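Local coordinates for Serine/threonine-protein kinase/endoribonuclease IRE1 (Saccharomyces cerevisiae, PDB 2BE1) that senses unfolded proteins in the endoplasmic reticulum through its lumenal domain, the part modelled here, and responds by splicing HAC1 precursor mRNA, at residues I174-I179 with N188-T193; F64-I69 with P82-Q87; A16-G21 with Q42-I47; T58-P63 with L288-L293. One frame throughout, in Å; residues are numbered along the deposited sequence.

Contact 1: residues I174-I179 with N188-T193; sequences IFELGI and NVTYST
F175 and Y191 face each other across a beta hairpin of the lumenal domain, as an antiparallel hydrogen-bonded pair. F175 N donates a hydrogen bond to Y191 O at 2.8 Å, and Y191 N donates back to F175 O at 3.0 Å. Their side chains rise from one face of the sheet, side by side and pointing the same way. The ring planes are only 11° apart but slid so far that they barely overlap; the touch is CD1 of F175 against CD2 of Y191, 4.0 Å apart. F175 keeps CG beside its own N and anti to the carbonyl carbon (chi1 -61°), which leaves the Y191 carbonyl oxygen in plane at the edge of its ring. On the other face I174 CG1 packs on S192 CB at 3.6 Å, and E176 runs alongside T190. Farther along, the ladder frays: the bond from L177 N to V189 O is bent and weak.

Around this shell, helix 85-89 lies over the F175 face, with I85 and R86 packed against F175, while strand 112-127 pairs with the outer edge of 174-179. On the opposite edge of the hairpin, S192 OG is hydrogen-bonded to P43 O.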
# COMPACT_ATOMS: atom_id res chain seq x y z
N ILE A 174 -4.84 6.02 -4.49
CA ILE A 174 -4.01 7.21 -4.49
C ILE A 174 -2.66 6.99 -3.87
O ILE A 174 -2.52 6.89 -2.62
CB ILE A 174 -4.55 8.28 -3.63
CG1 ILE A 174 -5.94 8.65 -4.06
CG2 ILE A 174 -3.63 9.44 -3.72
CD1 ILE A 174 -6.67 9.47 -3.06
N PHE A 175 -1.66 6.98 -4.74
CA PHE A 175 -0.30 6.75 -4.33
C PHE A 175 0.37 8.05 -3.93
O PHE A 175 -0.08 9.16 -4.30
CB PHE A 175 0.48 6.19 -5.49
CG PHE A 175 -0.03 4.90 -5.98
CD1 PHE A 175 -1.07 4.87 -6.85
CD2 PHE A 175 0.55 3.70 -5.57
CE1 PHE A 175 -1.53 3.66 -7.31
CE2 PHE A 175 0.10 2.50 -6.05
CZ PHE A 175 -0.93 2.48 -6.91
N GLU A 176 1.50 7.90 -3.22
CA GLU A 176 2.27 9.05 -2.81
C GLU A 176 3.64 8.62 -2.45
O GLU A 176 3.82 8.04 -1.43
CB GLU A 176 1.63 9.56 -1.59
CG GLU A 176 2.19 10.76 -0.98
CD GLU A 176 1.21 11.19 0.11
OE1 GLU A 176 1.45 10.81 1.31
OE2 GLU A 176 0.15 11.80 -0.29
N LEU A 177 4.58 8.90 -3.32
CA LEU A 177 5.97 8.54 -3.13
C LEU A 177 6.72 9.77 -2.67
O LEU A 177 6.48 10.87 -3.18
CB LEU A 177 6.54 8.08 -4.45
CG LEU A 177 7.96 7.70 -4.23
CD1 LEU A 177 8.03 6.19 -4.10
CD2 LEU A 177 8.70 8.20 -5.45
N GLY A 178 7.61 9.61 -1.70
CA GLY A 178 8.31 10.74 -1.16
C GLY A 178 9.74 10.33 -1.21
O GLY A 178 10.10 9.40 -0.54
N ILE A 179 10.57 11.00 -2.00
CA ILE A 179 11.99 10.69 -1.95
C ILE A 179 12.85 11.78 -1.30
O ILE A 179 12.74 12.94 -1.65
CB ILE A 179 12.52 10.18 -3.26
CG1 ILE A 179 13.95 10.59 -3.41
CG2 ILE A 179 11.69 10.69 -4.39
CD1 ILE A 179 14.69 9.69 -4.27
N ASN A 188 8.86 14.84 -4.22
CA ASN A 188 7.59 14.50 -3.58
C ASN A 188 6.36 14.36 -4.42
O ASN A 188 5.43 15.12 -4.24
CB ASN A 188 7.26 15.49 -2.51
CG ASN A 188 6.44 14.87 -1.46
OD1 ASN A 188 6.57 15.23 -0.29
ND2 ASN A 188 5.58 13.89 -1.86
N VAL A 189 6.34 13.36 -5.27
CA VAL A 189 5.19 13.13 -6.14
C VAL A 189 3.99 12.52 -5.41
O VAL A 189 4.18 11.81 -4.44
CB VAL A 189 5.54 12.32 -7.43
CG1 VAL A 189 6.89 11.64 -7.34
CG2 VAL A 189 4.37 11.37 -7.83
N THR A 190 2.76 12.84 -5.85
CA THR A 190 1.54 12.13 -5.43
C THR A 190 0.74 11.83 -6.73
O THR A 190 0.70 12.65 -7.62
CB THR A 190 0.73 12.94 -4.32
OG1 THR A 190 -0.34 13.65 -4.92
CG2 THR A 190 1.58 13.96 -3.59
N TYR A 191 0.19 10.63 -6.88
CA TYR A 191 -0.42 10.20 -8.15
C TYR A 191 -1.68 9.36 -7.86
O TYR A 191 -1.62 8.33 -7.19
CB TYR A 191 0.57 9.37 -8.96
CG TYR A 191 -0.07 8.41 -9.92
CD1 TYR A 191 -0.97 8.84 -10.83
CD2 TYR A 191 0.25 7.03 -9.92
CE1 TYR A 191 -1.57 7.94 -11.76
CE2 TYR A 191 -0.33 6.11 -10.82
CZ TYR A 191 -1.24 6.58 -11.75
OH TYR A 191 -1.87 5.76 -12.69
N SER A 192 -2.82 9.79 -8.34
CA SER A 192 -4.03 9.11 -7.97
C SER A 192 -4.60 8.53 -9.26
O SER A 192 -4.00 8.73 -10.30
CB SER A 192 -4.95 10.11 -7.24
OG SER A 192 -5.57 11.12 -8.08
N THR A 193 -5.73 7.85 -9.26
CA THR A 193 -6.10 7.08 -10.46
C THR A 193 -7.33 6.21 -10.22
O THR A 193 -7.32 5.33 -9.33
CB THR A 193 -4.92 6.12 -10.88
OG1 THR A 193 -5.34 5.23 -11.90
CG2 THR A 193 -4.44 5.25 -9.73

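Contact 2: residues F64-I69 with P82-Q87; sequences FGDGNI and PLSIRQ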
# COMPACT_ATOMS: atom_id res chain seq x y z
N PHE A 64 -1.47 7.14 -15.58
CA PHE A 64 -2.27 6.10 -16.17
C PHE A 64 -1.73 4.79 -15.70
O PHE A 64 -0.52 4.62 -15.55
CB PHE A 64 -2.30 6.19 -17.69
CG PHE A 64 -2.89 4.99 -18.30
CD1 PHE A 64 -4.25 4.89 -18.47
CD2 PHE A 64 -2.09 3.89 -18.63
CE1 PHE A 64 -4.82 3.71 -19.03
CE2 PHE A 64 -2.67 2.70 -19.21
CZ PHE A 64 -4.01 2.62 -19.40
N GLY A 65 -2.61 3.86 -15.44
CA GLY A 65 -2.18 2.62 -14.91
C GLY A 65 -1.35 2.77 -13.65
O GLY A 65 -1.72 3.51 -12.73
N ASP A 66 -0.24 2.04 -13.65
CA ASP A 66 0.71 2.04 -12.56
C ASP A 66 1.30 3.39 -12.31
O ASP A 66 2.04 3.57 -11.37
CB ASP A 66 1.83 1.10 -12.88
CG ASP A 66 1.52 -0.35 -12.47
OD1 ASP A 66 0.46 -0.63 -11.84
OD2 ASP A 66 2.36 -1.24 -12.76
N GLY A 67 0.96 4.34 -13.18
CA GLY A 67 1.61 5.64 -13.23
C GLY A 67 3.09 5.55 -13.58
O GLY A 67 3.98 5.63 -12.69
N ASN A 68 3.38 5.40 -14.88
CA ASN A 68 4.77 5.29 -15.29
C ASN A 68 5.67 6.53 -15.21
O ASN A 68 5.24 7.64 -15.43
CB ASN A 68 4.82 4.72 -16.67
CG ASN A 68 5.86 3.65 -16.76
OD1 ASN A 68 5.54 2.50 -17.14
ND2 ASN A 68 7.14 3.99 -16.38
N ILE A 69 6.94 6.35 -14.92
CA ILE A 69 7.83 7.47 -14.72
C ILE A 69 8.73 7.74 -15.91
O ILE A 69 9.49 6.85 -16.35
CB ILE A 69 8.74 7.25 -13.56
CG1 ILE A 69 7.89 7.10 -12.31
CG2 ILE A 69 9.86 8.36 -13.53
CD1 ILE A 69 8.54 6.27 -11.33
N PRO A 82 12.58 2.81 -16.20
CA PRO A 82 12.04 1.46 -16.06
C PRO A 82 11.33 1.28 -14.72
O PRO A 82 11.52 0.30 -14.05
CB PRO A 82 13.30 0.58 -16.15
CG PRO A 82 14.40 1.44 -15.57
CD PRO A 82 14.02 2.87 -15.86
N LEU A 83 10.52 2.24 -14.32
CA LEU A 83 9.97 2.28 -12.97
C LEU A 83 8.58 2.84 -13.07
O LEU A 83 8.28 3.57 -14.03
CB LEU A 83 10.80 3.21 -12.09
CG LEU A 83 12.29 2.83 -11.90
CD1 LEU A 83 12.90 3.80 -10.89
CD2 LEU A 83 12.52 1.36 -11.45
N SER A 84 7.76 2.53 -12.09
CA SER A 84 6.36 2.87 -12.12
C SER A 84 6.12 3.46 -10.76
O SER A 84 6.77 3.12 -9.77
CB SER A 84 5.60 1.56 -12.39
OG SER A 84 4.57 1.21 -11.47
N ILE A 85 5.21 4.37 -10.66
CA ILE A 85 4.99 4.81 -9.32
C ILE A 85 4.41 3.79 -8.37
O ILE A 85 4.90 3.74 -7.30
CB ILE A 85 4.25 6.07 -9.25
CG1 ILE A 85 5.28 7.15 -9.10
CG2 ILE A 85 3.35 6.10 -8.00
CD1 ILE A 85 4.75 8.43 -9.41
N ARG A 86 3.40 3.01 -8.75
CA ARG A 86 2.91 1.93 -7.90
C ARG A 86 4.14 1.17 -7.47
O ARG A 86 4.47 1.09 -6.30
CB ARG A 86 1.95 0.99 -8.63
CG ARG A 86 1.93 -0.45 -8.06
CD ARG A 86 0.95 -1.37 -8.72
NE ARG A 86 -0.34 -1.24 -8.05
CZ ARG A 86 -1.42 -0.56 -8.50
NH1 ARG A 86 -1.46 0.08 -9.70
NH2 ARG A 86 -2.52 -0.54 -7.75
N GLN A 87 4.85 0.67 -8.47
CA GLN A 87 6.01 -0.15 -8.25
C GLN A 87 7.01 0.47 -7.31
O GLN A 87 7.56 -0.21 -6.50
CB GLN A 87 6.66 -0.42 -9.58
CG GLN A 87 7.93 -1.26 -9.57
CD GLN A 87 8.79 -0.87 -10.78
OE1 GLN A 87 9.84 -0.19 -10.63
NE2 GLN A 87 8.30 -1.22 -12.01
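D66 meets R86 twice, once through its backbone and once through its carboxylate. R86 N donates to D66 O at 3.0 Å in a practically straight bond (178°) lying in the carbonyl plane. The same oxygen also has S84 OG nearby, in a weak bond. D66 OD1 forms a salt bridge with R86 NH1 at 3.0 Å, met on its anti side; the carboxylate and guanidinium planes stand 48° apart, so the groups share one oxygen and one nitrogen and do not pair flat. The arginine chain bends at chi3 (-88°), and this folds NH1 back to the aspartate. With a leucine in place of R86, the D66 carboxylate would probably lose its charged mate and be freer to turn, though the backbone bond could remain.

G67 O takes I85 N at 2.7 Å and L83 O takes I69 N at 3.2 Å. These bonds sit where the hairpin of strands 68-73 and 77-84 runs into helix 85-89, with N68 and S84 as a non-hydrogen-bonded pair. S84 is the N-cap: its OG accepts from Q87 N at 3.1 Å. D66 O and G67 O, in the loop before strand 68-73, thus serve R86 N and I85 N, while the S84 side chain serves Q87 N, so three amides of the first helical turn are satisfied. The D66 charge beside that helix start probably suits the helix dipole.

Apolar contacts accompany the polar ones: I69 CD1 packs on L83 CB and, crossing at about a right angle, on I85 CG1 at 4.0 Å. I85 also packs on F175 and V189.

Contact 3: residues A16-G21 with Q42-I47; sequences ADVEGG and QPLIEI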
# COMPACT_ATOMS: atom_id res chain seq x y z
N ALA A 16 -12.72 10.25 -16.95
CA ALA A 16 -11.81 10.99 -16.05
C ALA A 16 -10.84 11.93 -16.82
O ALA A 16 -10.14 11.49 -17.75
CB ALA A 16 -11.03 10.02 -15.36
N ASP A 17 -10.81 13.22 -16.45
CA ASP A 17 -9.83 14.19 -17.03
C ASP A 17 -8.55 14.28 -16.16
O ASP A 17 -8.58 13.99 -14.96
CB ASP A 17 -10.47 15.58 -17.21
CG ASP A 17 -10.85 16.27 -15.86
OD1 ASP A 17 -11.88 16.99 -15.72
OD2 ASP A 17 -10.06 16.11 -14.92
N VAL A 18 -7.44 14.72 -16.75
CA VAL A 18 -6.14 14.77 -16.05
C VAL A 18 -6.09 15.82 -14.94
O VAL A 18 -5.12 15.83 -14.15
CB VAL A 18 -4.94 14.94 -17.04
CG1 VAL A 18 -4.80 16.35 -17.48
CG2 VAL A 18 -3.68 14.56 -16.41
N GLU A 19 -7.09 16.70 -14.85
CA GLU A 19 -7.25 17.52 -13.64
C GLU A 19 -7.97 16.81 -12.48
O GLU A 19 -8.03 17.33 -11.37
CB GLU A 19 -7.89 18.82 -13.97
CG GLU A 19 -7.07 19.45 -14.98
CD GLU A 19 -5.96 20.30 -14.39
OE1 GLU A 19 -6.25 20.89 -13.33
OE2 GLU A 19 -4.86 20.41 -15.00
N GLY A 20 -8.49 15.62 -12.73
CA GLY A 20 -9.07 14.84 -11.66
C GLY A 20 -10.58 15.01 -11.52
O GLY A 20 -11.16 14.63 -10.50
N GLY A 21 -11.21 15.57 -12.52
CA GLY A 21 -12.64 15.52 -12.56
C GLY A 21 -13.22 14.29 -13.26
O GLY A 21 -12.55 13.50 -13.96
N GLN A 42 -9.20 14.68 -5.84
CA GLN A 42 -7.79 15.02 -5.72
C GLN A 42 -7.24 15.15 -7.14
O GLN A 42 -7.66 14.39 -8.03
CB GLN A 42 -6.97 13.94 -4.99
CG GLN A 42 -7.68 13.24 -3.82
CD GLN A 42 -8.87 12.38 -4.30
OE1 GLN A 42 -9.79 12.04 -3.51
NE2 GLN A 42 -8.86 12.04 -5.60
N PRO A 43 -6.34 16.15 -7.35
CA PRO A 43 -5.38 16.26 -8.46
C PRO A 43 -4.79 14.89 -8.80
O PRO A 43 -4.39 14.16 -7.87
CB PRO A 43 -4.25 17.15 -7.88
CG PRO A 43 -4.74 17.65 -6.50
CD PRO A 43 -6.26 17.32 -6.44
N LEU A 44 -4.74 14.54 -10.09
CA LEU A 44 -4.31 13.18 -10.49
C LEU A 44 -2.83 13.03 -10.37
O LEU A 44 -2.35 12.00 -9.97
CB LEU A 44 -4.69 12.88 -11.93
CG LEU A 44 -5.61 11.75 -12.33
CD1 LEU A 44 -6.65 11.67 -11.33
CD2 LEU A 44 -6.22 12.14 -13.60
N ILE A 45 -2.11 14.06 -10.74
CA ILE A 45 -0.69 14.05 -10.55
C ILE A 45 -0.20 15.41 -10.02
O ILE A 45 -0.60 16.46 -10.48
CB ILE A 45 0.08 13.45 -11.81
CG1 ILE A 45 0.99 14.43 -12.48
CG2 ILE A 45 -0.83 13.03 -12.85
CD1 ILE A 45 2.16 14.76 -11.67
N GLU A 46 0.65 15.36 -9.02
CA GLU A 46 1.18 16.53 -8.46
C GLU A 46 2.57 16.19 -7.98
O GLU A 46 2.75 15.64 -6.90
CB GLU A 46 0.28 16.98 -7.34
CG GLU A 46 0.78 18.13 -6.48
CD GLU A 46 0.06 18.11 -5.10
OE1 GLU A 46 0.77 17.85 -4.06
OE2 GLU A 46 -1.21 18.31 -5.07
N ILE A 47 3.52 16.50 -8.87
CA ILE A 47 4.95 16.35 -8.69
C ILE A 47 5.52 17.61 -8.11
O ILE A 47 5.27 18.70 -8.58
CB ILE A 47 5.67 16.14 -10.05
CG1 ILE A 47 5.39 14.75 -10.64
CG2 ILE A 47 7.19 16.40 -9.91
CD1 ILE A 47 5.46 14.64 -12.20
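The type I beta turn from D17 to G20 is where L44 of the 42-47 segment makes its contact, with both branches of its side chain against the turn's backbone. CD2 lies 3.3 Å from D17 O and 3.6 Å from V18 CA, while CD1 reaches G20 CA at 4.0 Å. CB adds a touch on V18 O. Since G20 has no side chain, Q42 O can come close to it: a beta carbon there would run into that oxygen, and the backbone angles alone would already jam it against the preceding carbonyl.

This turn joins strands 8-17 and 22-26 of the five-stranded antiparallel sheet, whereas L44 stands just before strand 45-46, which pairs with strand 190-195 of another sheet. The leucine therefore bridges two sheets by van der Waals packing, and it also touches W194 and V246.

The turn carries its own polar frame. G20 N donates to D17 O at 2.8 Å, and G21 N donates to D17 OD2 at 2.7 Å, arriving from above the carboxylate plane. The other oxygen, D17 OD1, is held by H23 NE2, so both ends of the carboxylate are engaged. E19 leaves the turn away from the 42-47 segment; its OE1 is hydrogen-bonded to S286 OG.

Contact 4: residues T58-P63 with L288-L293; sequences TLIIEP and LSWFAL
I60 fits its two branches against W290-A292. CG1 lies against W290 CB at 3.4 Å, the two side chains pointing the same way, while CG2 sits over the F291-A292 peptide and reaches A292 CB at 3.8 Å. This spread follows from chi1 of -62°: CG1 is anti to the carbonyl carbon and CG2 anti to the backbone N. A glycine in place of I60 would probably open a gap between W290 CB and A292 CB and leave the tryptophan less firmly backed.

The P63 ring wedges in by its CD, 4.0 Å from F291 CB and 3.8 Å from L293 CD2, the proline and leucine side chains crossing at about a right angle. At the other end T58 OG1, hydrogen-bonded to E49, approaches W290 CD1.

The two segments carry edge strands, 57-61 and 290-294, of separate three-stranded sheets; the segments 58-61 and 290-293 cross at -44°, and the backbones meet at a single bridge. There A292 N donates to I61 O at 3.1 Å, from well above the carbonyl plane. E62 turns its OE1 to S294 OG. With one backbone hydrogen bond at the crossing, the join between these sheets rests mainly on the fit of apolar side chains.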
# COMPACT_ATOMS: atom_id res chain seq x y z
N THR A 58 13.32 17.76 -15.19
CA THR A 58 12.03 17.75 -14.60
C THR A 58 11.47 16.33 -14.52
O THR A 58 11.75 15.47 -15.37
CB THR A 58 11.19 18.71 -15.38
OG1 THR A 58 10.10 19.17 -14.59
CG2 THR A 58 10.72 18.07 -16.61
N LEU A 59 10.71 16.07 -13.45
CA LEU A 59 10.11 14.76 -13.26
C LEU A 59 8.76 14.72 -13.90
O LEU A 59 8.00 15.68 -13.75
CB LEU A 59 9.93 14.44 -11.79
CG LEU A 59 9.68 12.96 -11.49
CD1 LEU A 59 10.63 12.06 -12.26
CD2 LEU A 59 9.80 12.67 -10.04
N ILE A 60 8.46 13.62 -14.60
CA ILE A 60 7.24 13.54 -15.38
C ILE A 60 6.66 12.18 -15.25
O ILE A 60 7.36 11.20 -15.52
CB ILE A 60 7.55 13.73 -16.86
CG1 ILE A 60 8.14 15.12 -17.08
CG2 ILE A 60 6.27 13.58 -17.71
CD1 ILE A 60 8.89 15.27 -18.28
N ILE A 61 5.38 12.08 -14.85
CA ILE A 61 4.70 10.74 -14.87
C ILE A 61 3.51 10.61 -15.81
O ILE A 61 2.80 11.59 -16.14
CB ILE A 61 4.23 10.34 -13.52
CG1 ILE A 61 3.08 11.23 -13.14
CG2 ILE A 61 5.39 10.48 -12.49
CD1 ILE A 61 3.12 11.51 -11.69
N GLU A 62 3.32 9.40 -16.31
CA GLU A 62 2.17 9.21 -17.17
C GLU A 62 1.03 8.87 -16.21
O GLU A 62 1.12 7.91 -15.43
CB GLU A 62 2.38 8.11 -18.20
CG GLU A 62 1.11 7.75 -18.91
CD GLU A 62 1.33 6.66 -19.94
OE1 GLU A 62 0.84 6.74 -21.11
OE2 GLU A 62 2.04 5.72 -19.58
N PRO A 63 -0.04 9.68 -16.23
CA PRO A 63 -1.09 9.49 -15.25
C PRO A 63 -1.92 8.36 -15.75
O PRO A 63 -2.97 8.59 -16.35
CB PRO A 63 -1.90 10.77 -15.35
CG PRO A 63 -1.77 11.15 -16.71
CD PRO A 63 -0.35 10.78 -17.14
N LEU A 288 0.88 22.95 -12.66
CA LEU A 288 2.23 23.00 -13.30
C LEU A 288 3.07 21.73 -13.27
O LEU A 288 4.25 21.76 -13.59
CB LEU A 288 3.08 24.18 -12.82
CG LEU A 288 2.39 25.54 -12.77
CD1 LEU A 288 3.15 26.41 -11.78
CD2 LEU A 288 2.34 26.17 -14.09
N SER A 289 2.45 20.61 -12.93
CA SER A 289 3.16 19.36 -13.00
C SER A 289 3.21 18.79 -14.40
O SER A 289 2.20 18.75 -15.10
CB SER A 289 2.51 18.37 -12.07
OG SER A 289 2.12 19.04 -10.89
N TRP A 290 4.38 18.34 -14.82
CA TRP A 290 4.54 17.76 -16.17
C TRP A 290 4.00 16.36 -16.26
O TRP A 290 4.34 15.51 -15.42
CB TRP A 290 6.05 17.75 -16.57
CG TRP A 290 6.41 19.10 -16.99
CD1 TRP A 290 6.97 20.08 -16.22
CD2 TRP A 290 6.09 19.71 -18.25
NE1 TRP A 290 7.04 21.25 -16.94
CE2 TRP A 290 6.50 21.06 -18.18
CE3 TRP A 290 5.51 19.23 -19.44
CZ2 TRP A 290 6.37 21.93 -19.22
CZ3 TRP A 290 5.36 20.08 -20.47
CH2 TRP A 290 5.82 21.44 -20.36
N PHE A 291 3.25 16.05 -17.30
CA PHE A 291 2.86 14.62 -17.47
C PHE A 291 3.05 14.09 -18.87
O PHE A 291 3.06 14.86 -19.88
CB PHE A 291 1.41 14.35 -17.03
CG PHE A 291 0.37 15.05 -17.90
CD1 PHE A 291 0.01 14.53 -19.16
CD2 PHE A 291 -0.25 16.27 -17.47
CE1 PHE A 291 -0.99 15.21 -19.96
CE2 PHE A 291 -1.21 16.92 -18.29
CZ PHE A 291 -1.58 16.38 -19.50
N ALA A 292 3.19 12.76 -18.94
CA ALA A 292 3.42 12.13 -20.25
C ALA A 292 2.23 11.28 -20.69
O ALA A 292 1.49 10.75 -19.85
CB ALA A 292 4.62 11.28 -20.21
N LEU A 293 2.06 11.13 -22.00
CA LEU A 293 1.09 10.21 -22.55
C LEU A 293 1.82 9.46 -23.65
O LEU A 293 2.14 10.01 -24.71
CB LEU A 293 -0.16 10.96 -23.05
CG LEU A 293 -0.78 11.96 -22.06
CD1 LEU A 293 -1.96 12.52 -22.64
CD2 LEU A 293 -1.25 11.29 -20.84

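Overall arrangement
Contacts 1 and 4 are buried, whereas contacts 2 and 3 are partly so. Contacts 1 and 2 each tie neighbours in a hairpin, so backbone bonds dominate, with a salt bridge and helix cap added in contact 2. Contacts 3 and 4 join separate sheets and rely on apolar packing. Most touch: strand 190-195 of contact 1 pairs with strand 45-46 through S192 N and L44 O of contact 3, and strand 57-61 of contact 4 lies beside 68-73 of contact 2, with E62 N bonded to N68 O, though contacts 2 and 3 stay about 6 Å apart at nearest atoms. I61, I45, I85 and V189 share packing. Contacts 1 and 2 are nested within the loop contact 4 closes.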